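Local coordinates for uncharacterized protein (Borrelia turicatae, PDB 5VJ4), which is of unknown function but is a putative surface lipoprotein of a relapsing fever spirochete, differentially regulated in the tick-mammal transmission cycle and possibly lipid-binding, at residues Leu167-Asp172 with Lys223-Val228; Met234-Gly239 with Val269-Gly274; Asp293-Ala298 with Ile353-Asp358. All blocks are in the same frame, centred on the assembly; numbering follows the deposited sequence.

Contact 1. Residues Leu167-Asp172 with Lys223-Val228; sequences LKIIED and KFKEIV
The backbone bond from V228 N to F224 O (2.9 Å) holds these two residues one turn apart, on the face of the short helix 224-229 that receives I169 and I170. No hydrogen bond crosses between 167-172 and 223-228, and the meeting is apolar throughout. I169 projects into it from the last turn of helix 145-171. Its CG2 methyl stands anti to its own backbone N and runs obliquely into V228, with CG2 3.6 Å from V228 CG1. The same methyl lies near the CB of F224, so it is held between side chains of successive turns. The other branch of I169 lies along the backbone, its CG1 4.1 Å from K225 CA. K225 gives this isoleucine its alpha carbon and the root of its chain, while the amino end turns away from the contact.

Within this all-helical fold the two short segments run nearly side by side in the same direction, their axes 23° apart and 9.5 Å from each other at closest. Helix 176-201 packs against both, since its L182 touches I170 as well as V228. I170 reaches F224 with an extended chain (chi2 -178°), which brings CD1 to the ring edge, close to the ring plane, 4.1 Å from F224 CE2. F224 carries CG beside its backbone N (chi1 -72°), which leans the ring back toward the start of its helix and leaves its CD2-CE2 edge facing I170. Just past the contact, helix 145-171 ends at E171; D172, already non-helical, still bonds through its N to K168 O, and its OD1 accepts from T174 N. N175 ND2 donates to I169 O, and the N175 side chain also touches V228.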
loop_
_atom_site.group_PDB
_atom_site.type_symbol
_atom_site.label_atom_id
_atom_site.label_comp_id
_atom_site.label_asym_id
_atom_site.label_seq_id
_atom_site.Cartn_x
_atom_site.Cartn_y
_atom_site.Cartn_z
ATOM N N LEU A 167 -19.957 10.992 11.805
ATOM C CA LEU A 167 -20.651 9.800 12.238
ATOM C C LEU A 167 -22.170 9.948 12.133
ATOM O O LEU A 167 -22.842 9.020 11.667
ATOM C CB LEU A 167 -20.220 9.387 13.636
ATOM C CG LEU A 167 -20.959 8.133 14.122
ATOM C CD1 LEU A 167 -20.762 6.932 13.193
ATOM C CD2 LEU A 167 -20.618 7.785 15.564
ATOM N N LYS A 168 -22.701 11.107 12.542
ATOM C CA LYS A 168 -24.142 11.379 12.412
ATOM C C LYS A 168 -24.610 11.205 10.968
ATOM O O LYS A 168 -25.652 10.595 10.716
ATOM C CB LYS A 168 -24.517 12.766 12.911
ATOM C CG LYS A 168 -24.695 12.900 14.410
ATOM C CD LYS A 168 -25.575 14.105 14.720
ATOM C CE LYS A 168 -25.518 14.489 16.187
ATOM N NZ LYS A 168 -24.330 15.346 16.453
ATOM N N ILE A 169 -23.830 11.711 10.021
ATOM C CA ILE A 169 -24.149 11.484 8.611
ATOM C C ILE A 169 -24.145 9.970 8.248
ATOM O O ILE A 169 -25.024 9.490 7.542
ATOM C CB ILE A 169 -23.252 12.354 7.694
ATOM C CG1 ILE A 169 -23.801 13.801 7.579
ATOM C CG2 ILE A 169 -23.104 11.730 6.317
ATOM C CD1 ILE A 169 -23.527 14.716 8.761
ATOM N N ILE A 170 -23.177 9.224 8.761
ATOM C CA ILE A 170 -23.104 7.777 8.504
ATOM C C ILE A 170 -24.346 7.052 9.024
ATOM O O ILE A 170 -24.896 6.209 8.337
ATOM C CB ILE A 170 -21.827 7.126 9.123
ATOM C CG1 ILE A 170 -20.588 7.424 8.288
ATOM C CG2 ILE A 170 -21.968 5.613 9.261
ATOM C CD1 ILE A 170 -19.324 6.771 8.820
ATOM N N GLU A 171 -24.762 7.364 10.246
ATOM C CA GLU A 171 -25.827 6.600 10.891
ATOM C C GLU A 171 -27.231 7.014 10.528
ATOM O O GLU A 171 -28.178 6.299 10.861
ATOM C CB GLU A 171 -25.658 6.590 12.392
ATOM C CG GLU A 171 -24.933 5.350 12.865
ATOM C CD GLU A 171 -24.102 5.600 14.111
ATOM O OE1 GLU A 171 -24.191 6.703 14.718
ATOM O OE2 GLU A 171 -23.338 4.685 14.480
ATOM N N ASP A 172 -27.368 8.144 9.835
ATOM C CA ASP A 172 -28.664 8.533 9.279
ATOM C C ASP A 172 -29.227 7.383 8.450
ATOM O O ASP A 172 -28.521 6.853 7.584
ATOM C CB ASP A 172 -28.562 9.783 8.415
ATOM C CG ASP A 172 -29.925 10.302 7.963
ATOM O OD1 ASP A 172 -30.716 9.510 7.385
ATOM O OD2 ASP A 172 -30.186 11.514 8.185
ATOM N N LYS A 223 -16.148 15.786 4.515
ATOM C CA LYS A 223 -16.494 15.493 3.138
ATOM C C LYS A 223 -17.637 14.469 3.012
ATOM O O LYS A 223 -18.324 14.421 1.994
ATOM C CB LYS A 223 -15.228 15.059 2.371
ATOM C CG LYS A 223 -15.308 15.054 0.847
ATOM C CD LYS A 223 -15.509 16.457 0.286
ATOM C CE LYS A 223 -15.073 16.580 -1.165
ATOM N NZ LYS A 223 -15.608 15.556 -2.082
ATOM N N PHE A 224 -17.879 13.689 4.057
ATOM C CA PHE A 224 -18.929 12.674 3.994
ATOM C C PHE A 224 -20.289 13.279 3.697
ATOM O O PHE A 224 -21.022 12.781 2.833
ATOM C CB PHE A 224 -18.973 11.861 5.288
ATOM C CG PHE A 224 -17.821 10.926 5.450
ATOM C CD1 PHE A 224 -16.627 11.114 4.743
ATOM C CD2 PHE A 224 -17.907 9.870 6.337
ATOM C CE1 PHE A 224 -15.553 10.258 4.904
ATOM C CE2 PHE A 224 -16.832 9.015 6.510
ATOM C CZ PHE A 224 -15.655 9.219 5.801
ATOM N N LYS A 225 -20.588 14.352 4.427
ATOM C CA LYS A 225 -21.785 15.167 4.287
ATOM C C LYS A 225 -22.095 15.397 2.798
ATOM O O LYS A 225 -23.245 15.212 2.373
ATOM C CB LYS A 225 -21.542 16.481 5.040
ATOM C CG LYS A 225 -22.725 17.417 5.279
ATOM C CD LYS A 225 -22.277 18.793 5.797
ATOM C CE LYS A 225 -21.001 19.290 5.097
ATOM N NZ LYS A 225 -20.454 20.569 5.630
ATOM N N GLU A 226 -21.069 15.732 2.011
ATOM C CA GLU A 226 -21.245 15.913 0.580
ATOM C C GLU A 226 -21.321 14.591 -0.145
ATOM O O GLU A 226 -22.095 14.431 -1.069
ATOM C CB GLU A 226 -20.114 16.754 -0.001
ATOM C CG GLU A 226 -20.099 18.173 0.546
ATOM C CD GLU A 226 -21.176 19.063 -0.075
ATOM O OE1 GLU A 226 -22.119 19.474 0.644
ATOM O OE2 GLU A 226 -21.075 19.353 -1.289
ATOM N N ILE A 227 -20.519 13.635 0.288
ATOM C CA ILE A 227 -20.425 12.385 -0.428
ATOM C C ILE A 227 -21.744 11.624 -0.471
ATOM O O ILE A 227 -22.101 11.033 -1.506
ATOM C CB ILE A 227 -19.295 11.527 0.126
ATOM C CG1 ILE A 227 -17.963 12.140 -0.293
ATOM C CG2 ILE A 227 -19.329 10.151 -0.472
ATOM C CD1 ILE A 227 -16.751 11.460 0.297
ATOM N N VAL A 228 -22.483 11.660 0.633
ATOM C CA VAL A 228 -23.773 10.955 0.693
ATOM C C VAL A 228 -24.793 11.440 -0.318
ATOM O O VAL A 228 -25.586 10.651 -0.807
ATOM C CB VAL A 228 -24.401 10.961 2.098
ATOM C CG1 VAL A 228 -23.457 10.278 3.059
ATOM C CG2 VAL A 228 -24.756 12.366 2.586
#

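Contact 2. Residues Met234-Gly239 with Val269-Gly274; sequences MDDIYG and VLNSVG
The N271 amide and the D236 carboxylate are nearly coplanar (17°) although their side chains cross at about a right angle; a weak hydrogen bond joins N271 ND2 to D236 OD1 (3.4 Å). I237 covers one face of the amide, its CG2 3.8 Å from N271 CG and its CG1 above ND2. In this all-helical protein the contact lays the loop between helices 224-229 and 243-256 on the long helix 263-301, at the interface with the second subunit. There N271 O accepts from R188 NE of the second subunit, and the N271 side chain packs on N184 of that subunit.

The first torsion of I237 (68°) sets CG1 between its backbone N and carbonyl carbon, so that both branches face the helix. CD1 then meets L270 crosswise, 3.7 Å from L270 CD1. The same L270 methyl approaches the Y238 ring obliquely, 4.1 Å from CE1. The hydroxyl of that tyrosine is hydrogen-bonded to N267 ND2 and K263 NZ, farther back on the same helix. One turn beyond L270, G274 adopts backbone angles that favour glycine, and its CA lies 4.4 Å from I237 CG2.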
loop_
_atom_site.group_PDB
_atom_site.type_symbol
_atom_site.label_atom_id
_atom_site.label_comp_id
_atom_site.label_asym_id
_atom_site.label_seq_id
_atom_site.Cartn_x
_atom_site.Cartn_y
_atom_site.Cartn_z
HETATM N N MSE A 234 -17.664 8.264 -4.796
HETATM C CA MSE A 234 -16.818 7.243 -4.134
HETATM C C MSE A 234 -16.048 6.337 -5.070
HETATM O O MSE A 234 -14.992 5.826 -4.693
HETATM C CB MSE A 234 -17.600 6.358 -3.175
HETATM C CG MSE A 234 -18.586 7.189 -2.379
HETATM SE SE MSE A 234 -19.309 6.090 -0.908
HETATM C CE MSE A 234 -21.042 7.016 -0.777
ATOM N N ASP A 235 -16.531 6.135 -6.291
ATOM C CA ASP A 235 -15.814 5.279 -7.235
ATOM C C ASP A 235 -14.580 5.973 -7.844
ATOM O O ASP A 235 -13.899 5.401 -8.694
ATOM C CB ASP A 235 -16.751 4.764 -8.336
ATOM C CG ASP A 235 -17.822 3.806 -7.811
ATOM O OD1 ASP A 235 -17.590 3.154 -6.766
ATOM O OD2 ASP A 235 -18.894 3.704 -8.459
ATOM N N ASP A 236 -14.300 7.205 -7.420
ATOM C CA ASP A 236 -13.098 7.882 -7.836
ATOM C C ASP A 236 -12.359 8.355 -6.603
ATOM O O ASP A 236 -12.974 8.889 -5.669
ATOM C CB ASP A 236 -13.442 9.078 -8.735
ATOM C CG ASP A 236 -12.265 9.529 -9.610
ATOM O OD1 ASP A 236 -11.322 8.740 -9.883
ATOM O OD2 ASP A 236 -12.308 10.695 -10.038
ATOM N N ILE A 237 -11.045 8.176 -6.595
ATOM C CA ILE A 237 -10.284 8.632 -5.449
ATOM C C ILE A 237 -10.480 10.145 -5.242
ATOM O O ILE A 237 -10.638 10.587 -4.106
ATOM C CB ILE A 237 -8.814 8.189 -5.481
ATOM C CG1 ILE A 237 -8.074 8.894 -6.601
ATOM C CG2 ILE A 237 -8.685 6.668 -5.613
ATOM C CD1 ILE A 237 -7.227 10.032 -6.084
ATOM N N TYR A 238 -10.559 10.924 -6.323
ATOM C CA TYR A 238 -10.773 12.386 -6.165
ATOM C C TYR A 238 -12.110 12.695 -5.489
ATOM O O TYR A 238 -12.318 13.803 -5.018
ATOM C CB TYR A 238 -10.715 13.138 -7.497
ATOM C CG TYR A 238 -9.364 13.264 -8.176
ATOM C CD1 TYR A 238 -8.730 12.157 -8.771
ATOM C CD2 TYR A 238 -8.727 14.494 -8.249
ATOM C CE1 TYR A 238 -7.481 12.288 -9.398
ATOM C CE2 TYR A 238 -7.483 14.636 -8.880
ATOM C CZ TYR A 238 -6.875 13.548 -9.458
ATOM O OH TYR A 238 -5.652 13.726 -10.082
ATOM N N GLY A 239 -13.015 11.717 -5.437
ATOM C CA GLY A 239 -14.326 11.927 -4.835
ATOM C C GLY A 239 -14.219 12.094 -3.346
ATOM O O GLY A 239 -15.087 12.695 -2.731
ATOM N N VAL A 269 -2.277 5.150 -11.097
ATOM C CA VAL A 269 -1.603 4.690 -9.868
ATOM C C VAL A 269 -2.364 5.127 -8.630
ATOM O O VAL A 269 -2.494 4.346 -7.681
ATOM C CB VAL A 269 -0.102 5.002 -9.770
ATOM C CG1 VAL A 269 0.626 4.374 -10.924
ATOM C CG2 VAL A 269 0.106 6.445 -9.955
ATOM N N LEU A 270 -2.930 6.332 -8.668
ATOM C CA LEU A 270 -3.737 6.772 -7.544
ATOM C C LEU A 270 -4.880 5.808 -7.300
ATOM O O LEU A 270 -5.105 5.392 -6.184
ATOM C CB LEU A 270 -4.281 8.155 -7.774
ATOM C CG LEU A 270 -3.319 9.321 -7.970
ATOM C CD1 LEU A 270 -4.054 10.637 -7.795
ATOM C CD2 LEU A 270 -2.134 9.303 -7.038
ATOM N N ASN A 271 -5.572 5.438 -8.369
ATOM C CA ASN A 271 -6.671 4.527 -8.236
ATOM C C ASN A 271 -6.281 3.134 -7.832
ATOM O O ASN A 271 -7.042 2.447 -7.148
ATOM C CB ASN A 271 -7.587 4.538 -9.445
ATOM C CG ASN A 271 -8.771 5.503 -9.241
ATOM O OD1 ASN A 271 -9.847 5.083 -8.816
ATOM N ND2 ASN A 271 -8.555 6.809 -9.481
ATOM N N SER A 272 -5.084 2.714 -8.209
ATOM C CA SER A 272 -4.708 1.341 -7.882
ATOM C C SER A 272 -4.421 1.260 -6.386
ATOM O O SER A 272 -4.842 0.333 -5.662
ATOM C CB SER A 272 -3.492 0.915 -8.680
ATOM O OG SER A 272 -3.586 1.368 -10.012
ATOM N N VAL A 273 -3.730 2.288 -5.937
ATOM C CA VAL A 273 -3.234 2.366 -4.591
ATOM C C VAL A 273 -4.379 2.640 -3.602
ATOM O O VAL A 273 -4.376 2.127 -2.491
ATOM C CB VAL A 273 -2.156 3.464 -4.584
ATOM C CG1 VAL A 273 -2.204 4.319 -3.348
ATOM C CG2 VAL A 273 -0.806 2.836 -4.810
ATOM N N GLY A 274 -5.365 3.433 -4.011
ATOM C CA GLY A 274 -6.499 3.727 -3.150
ATOM C C GLY A 274 -6.317 4.936 -2.248
ATOM O O GLY A 274 -5.210 5.455 -2.034
#

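Contact 3. Residues Asp293-Ala298 with Ile353-Asp358; sequences DEALNA and IILKFD
Apolar contact between E294-A298 and L355-K356 is made by two alanines, L355, the CB of E294 and the aliphatic part of K356. A295 CB touches L355 CD2 at 3.9 Å. With alanine at this position the backbones come close, A295 CA lying 4.3 Å from K356 CA. K356 spreads its chain over three residues of the facing helix. Its CB faces A295, its CG is 3.9 Å from A298 CB, and its CD is 3.6 Å from E294 CB. CG anti to N (chi1 169°) and an extended chi2 bring CD to E294 CB; the bend at chi3 keeps CE beside it, and the further bend at chi4 turns the amino group away from the contact.

Charge plays a looser part: E294 OE1 and K356 NZ remain 6.3 Å apart, so any attraction is long-range. No hydrogen bond joins the two segments.

The helix segments run in nearly the same direction, 17° apart with axes 8.4 Å from each other at closest. The intervening helix 308-334 packs on both, its L315 touching A295 and L355, so helices 263-301, 308-334 and 345-365 meet here as a three-helix cluster.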
loop_
_atom_site.group_PDB
_atom_site.type_symbol
_atom_site.label_atom_id
_atom_site.label_comp_id
_atom_site.label_asym_id
_atom_site.label_seq_id
_atom_site.Cartn_x
_atom_site.Cartn_y
_atom_site.Cartn_z
ATOM N N ASP A 293 10.170 25.379 2.704
ATOM C CA ASP A 293 9.937 26.816 2.740
ATOM C C ASP A 293 10.537 27.465 3.940
ATOM O O ASP A 293 11.098 28.534 3.821
ATOM C CB ASP A 293 8.459 27.129 2.634
ATOM C CG ASP A 293 7.876 26.618 1.329
ATOM O OD1 ASP A 293 8.596 25.888 0.589
ATOM O OD2 ASP A 293 6.709 26.941 1.040
ATOM N N GLU A 294 10.444 26.818 5.099
ATOM C CA GLU A 294 11.101 27.332 6.298
ATOM C C GLU A 294 12.586 27.492 6.053
ATOM O O GLU A 294 13.161 28.523 6.406
ATOM C CB GLU A 294 10.873 26.421 7.503
ATOM C CG GLU A 294 9.432 26.250 7.949
ATOM C CD GLU A 294 8.756 27.541 8.365
ATOM O OE1 GLU A 294 9.460 28.521 8.700
ATOM O OE2 GLU A 294 7.503 27.564 8.376
ATOM N N ALA A 295 13.185 26.482 5.417
ATOM C CA ALA A 295 14.614 26.491 5.112
ATOM C C ALA A 295 14.937 27.554 4.085
ATOM O O ALA A 295 16.028 28.114 4.098
ATOM C CB ALA A 295 15.105 25.108 4.667
ATOM N N LEU A 296 13.981 27.847 3.210
ATOM C CA LEU A 296 14.128 28.932 2.250
ATOM C C LEU A 296 14.267 30.276 2.956
ATOM O O LEU A 296 15.227 31.016 2.698
ATOM C CB LEU A 296 12.931 28.966 1.307
ATOM C CG LEU A 296 12.962 29.902 0.121
ATOM C CD1 LEU A 296 13.617 29.050 -0.941
ATOM C CD2 LEU A 296 11.553 30.312 -0.275
ATOM N N ASN A 297 13.329 30.579 3.857
ATOM C CA ASN A 297 13.354 31.830 4.620
ATOM C C ASN A 297 14.609 31.965 5.446
ATOM O O ASN A 297 15.287 32.992 5.388
ATOM C CB ASN A 297 12.111 31.972 5.478
ATOM C CG ASN A 297 10.888 32.260 4.644
ATOM O OD1 ASN A 297 10.313 33.345 4.732
ATOM N ND2 ASN A 297 10.505 31.306 3.795
ATOM N N ALA A 298 14.934 30.900 6.167
ATOM C CA ALA A 298 16.149 30.848 6.948
ATOM C C ALA A 298 17.425 31.113 6.112
ATOM O O ALA A 298 18.368 31.673 6.627
ATOM C CB ALA A 298 16.236 29.522 7.682
ATOM N N ILE A 353 14.875 20.265 7.777
ATOM C CA ILE A 353 14.815 20.807 9.134
ATOM C C ILE A 353 16.243 21.096 9.607
ATOM O O ILE A 353 16.542 22.207 10.059
ATOM C CB ILE A 353 14.051 19.871 10.094
ATOM C CG1 ILE A 353 12.559 20.012 9.832
ATOM C CG2 ILE A 353 14.305 20.235 11.547
ATOM C CD1 ILE A 353 11.683 18.985 10.529
ATOM N N ILE A 354 17.116 20.102 9.464
ATOM C CA ILE A 354 18.536 20.287 9.722
ATOM C C ILE A 354 19.042 21.504 8.968
ATOM O O ILE A 354 19.631 22.399 9.568
ATOM C CB ILE A 354 19.324 19.025 9.352
ATOM C CG1 ILE A 354 19.086 17.944 10.416
ATOM C CG2 ILE A 354 20.800 19.330 9.152
ATOM C CD1 ILE A 354 19.205 16.521 9.888
ATOM N N LEU A 355 18.758 21.552 7.669
ATOM C CA LEU A 355 19.173 22.675 6.863
ATOM C C LEU A 355 18.667 24.013 7.416
ATOM O O LEU A 355 19.384 24.994 7.389
ATOM C CB LEU A 355 18.731 22.499 5.422
ATOM C CG LEU A 355 19.325 23.569 4.500
ATOM C CD1 LEU A 355 20.789 23.285 4.185
ATOM C CD2 LEU A 355 18.499 23.745 3.238
ATOM N N LYS A 356 17.443 24.053 7.919
ATOM C CA LYS A 356 16.943 25.290 8.506
ATOM C C LYS A 356 17.765 25.680 9.725
ATOM O O LYS A 356 18.138 26.845 9.867
ATOM C CB LYS A 356 15.450 25.207 8.869
ATOM C CG LYS A 356 15.011 26.399 9.710
ATOM C CD LYS A 356 13.522 26.604 9.914
ATOM C CE LYS A 356 12.784 25.422 10.526
ATOM N NZ LYS A 356 13.540 24.708 11.584
ATOM N N PHE A 357 18.030 24.704 10.595
ATOM C CA PHE A 357 18.777 24.944 11.825
ATOM C C PHE A 357 20.183 25.436 11.529
ATOM O O PHE A 357 20.635 26.410 12.122
ATOM C CB PHE A 357 18.782 23.697 12.711
ATOM C CG PHE A 357 17.467 23.440 13.393
ATOM C CD1 PHE A 357 16.620 24.495 13.737
ATOM C CD2 PHE A 357 17.080 22.140 13.711
ATOM C CE1 PHE A 357 15.399 24.265 14.374
ATOM C CE2 PHE A 357 15.856 21.893 14.347
ATOM C CZ PHE A 357 15.017 22.961 14.678
ATOM N N ASP A 358 20.844 24.794 10.575
ATOM C CA ASP A 358 22.158 25.227 10.153
ATOM C C ASP A 358 22.094 26.633 9.626
ATOM O O ASP A 358 22.956 27.435 9.932
ATOM C CB ASP A 358 22.749 24.269 9.128
ATOM C CG ASP A 358 23.138 22.936 9.757
ATOM O OD1 ASP A 358 22.934 22.774 11.000
ATOM O OD2 ASP A 358 23.647 22.056 9.021
#

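How the contacts relate
Contacts 1 and 2 are adjoining: K223 NZ of contact 1 reaches G239 O of contact 2 at 3.0 Å, probably as a hydrogen bond, and I227 packs on selenomethionine M234. Contact 3 lies far off, its centre about 41 Å from that of contact 1 and on the opposite side of the chain's centre, yet it shares helix 263-301 with contact 2. Contacts 1 and 3 both pair helices running in similar directions without a hydrogen bond between them; contact 1 relies on branched and aromatic groups, contact 3 on alanines and a lysine chain. Contact 3 is the more buried, while contact 2 sets a loop on a helix and touches the second subunit.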